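Local coordinates for protein disulfide-isomerase A4 (Rattus norvegicus, PDB 3EC3) that catalyses, in the endoplasmic reticulum, the rearrangement of disulfide bonds in proteins, and is represented here by its two noncatalytic thioredoxin-like domains, at residues R133-V138 and A198-S203. The protein carries 1 engineered substitution. Sequence-based numbering, arbitrary orientation.
Sequences RPLVVV and AILDES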
# COMPACT_ATOMS: atom_id res chain seq x y z
N ARG A 133 8.76 7.01 -7.27
CA ARG A 133 9.35 8.22 -6.67
C ARG A 133 8.63 9.47 -7.21
O ARG A 133 8.09 9.45 -8.35
CB ARG A 133 10.86 8.33 -6.97
CG ARG A 133 11.70 7.15 -6.59
CD ARG A 133 12.16 7.24 -5.15
NE ARG A 133 12.92 6.07 -4.72
CZ ARG A 133 12.40 4.90 -4.36
NH1 ARG A 133 11.08 4.72 -4.36
NH2 ARG A 133 13.19 3.92 -3.97
N PRO A 134 8.61 10.56 -6.41
CA PRO A 134 9.16 10.67 -5.04
C PRO A 134 8.43 9.83 -3.95
O PRO A 134 7.22 9.64 -4.02
CB PRO A 134 9.01 12.16 -4.71
CG PRO A 134 8.88 12.86 -6.05
CD PRO A 134 8.09 11.85 -6.89
N LEU A 135 9.18 9.39 -2.96
CA LEU A 135 8.66 8.56 -1.87
C LEU A 135 8.98 9.24 -0.54
O LEU A 135 10.16 9.55 -0.25
CB LEU A 135 9.27 7.17 -1.91
CG LEU A 135 9.09 6.28 -0.68
CD1 LEU A 135 7.61 5.87 -0.48
CD2 LEU A 135 9.98 5.05 -0.84
N VAL A 136 7.95 9.49 0.26
CA VAL A 136 8.12 10.11 1.57
C VAL A 136 8.14 8.95 2.57
O VAL A 136 7.19 8.20 2.62
CB VAL A 136 6.99 11.12 1.89
CG1 VAL A 136 7.19 11.76 3.32
CG2 VAL A 136 6.92 12.22 0.82
N VAL A 137 9.22 8.77 3.34
CA VAL A 137 9.31 7.70 4.34
C VAL A 137 9.33 8.23 5.76
O VAL A 137 10.12 9.12 6.06
CB VAL A 137 10.57 6.84 4.14
CG1 VAL A 137 10.52 5.61 5.15
CG2 VAL A 137 10.67 6.34 2.67
N VAL A 138 8.48 7.68 6.63
CA VAL A 138 8.46 8.04 8.05
C VAL A 138 8.94 6.84 8.88
O VAL A 138 8.34 5.76 8.87
CB VAL A 138 7.07 8.58 8.50
CG1 VAL A 138 7.02 8.84 10.01
CG2 VAL A 138 6.70 9.87 7.72
N ALA A 198 12.25 11.09 5.81
CA ALA A 198 13.07 11.37 4.63
C ALA A 198 12.24 11.38 3.35
O ALA A 198 11.11 10.84 3.29
CB ALA A 198 14.25 10.38 4.55
N ILE A 199 12.78 11.99 2.31
CA ILE A 199 12.23 11.89 0.98
C ILE A 199 13.26 11.31 0.02
O ILE A 199 14.38 11.79 -0.04
CB ILE A 199 11.74 13.27 0.46
CG1 ILE A 199 10.67 13.83 1.41
CG2 ILE A 199 11.26 13.14 -1.03
CD1 ILE A 199 10.05 15.13 1.03
N LEU A 200 12.86 10.28 -0.72
CA LEU A 200 13.68 9.79 -1.84
C LEU A 200 13.13 10.37 -3.17
O LEU A 200 11.94 10.18 -3.48
CB LEU A 200 13.67 8.25 -1.89
CG LEU A 200 13.72 7.38 -0.62
CD1 LEU A 200 14.11 5.94 -0.96
CD2 LEU A 200 14.66 7.96 0.44
N ASP A 201 13.96 11.06 -3.95
CA ASP A 201 13.48 11.62 -5.22
C ASP A 201 13.77 10.77 -6.46
O ASP A 201 14.48 9.75 -6.39
CB ASP A 201 13.88 13.09 -5.44
CG ASP A 201 15.31 13.25 -5.93
OD1 ASP A 201 16.00 12.22 -6.12
OD2 ASP A 201 15.75 14.41 -6.12
N GLU A 202 13.25 11.24 -7.59
CA GLU A 202 13.25 10.52 -8.85
C GLU A 202 14.66 10.40 -9.41
O GLU A 202 14.91 9.55 -10.26
CB GLU A 202 12.40 11.29 -9.84
CG GLU A 202 11.25 10.49 -10.42
CD GLU A 202 9.97 11.32 -10.53
OE1 GLU A 202 9.90 12.42 -9.94
OE2 GLU A 202 9.03 10.85 -11.20
N SER A 203 15.59 11.23 -8.93
CA SER A 203 16.96 11.27 -9.47
C SER A 203 17.94 10.38 -8.71
O SER A 203 19.05 10.11 -9.18
CB SER A 203 17.51 12.70 -9.52
OG SER A 203 16.60 13.57 -10.16
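Leu135 and Leu200 face each other as a hydrogen-bonded antiparallel pair in the second thioredoxin-like domain of this fragment, where strand 135-140 runs beside strand 196-200 in the mixed five-stranded sheet. Two bonds tie them, Leu135 N to Leu200 O at 2.9 Å and Leu200 N to Leu135 O at 2.8 Å, and Val137 and Ala198 repeat the pattern. Between these pairs, Val136 and Ile199 point to the opposite face, where Phe222 and Phe226 of helix 216-227 pack on Ile199. As a non-hydrogen-bonded pair they lie side by side; with CG2 of Val136 and CG1 of Ile199 each anti to its own carbonyl carbon, these two branches meet at 4.1 Å. Leu135 and Leu200 touch on the other face through CD2 and CD1. Arg133 then folds up against Leu200: its chain bends at chi2 (-87°), carrying NE to 3.7 Å from Leu200 CB and laying one guanidinium face over Leu200 CD1, while NH1 donates a hydrogen bond to Tyr130 O. The Arg133-Pro134 peptide bond is cis. Asp201 turns its side chain away, and OD1 accepts from Ser203 N, an Asx turn, and from Lys205 N. Glu202 OE1 comes within 3.6 Å of Pro134 CD.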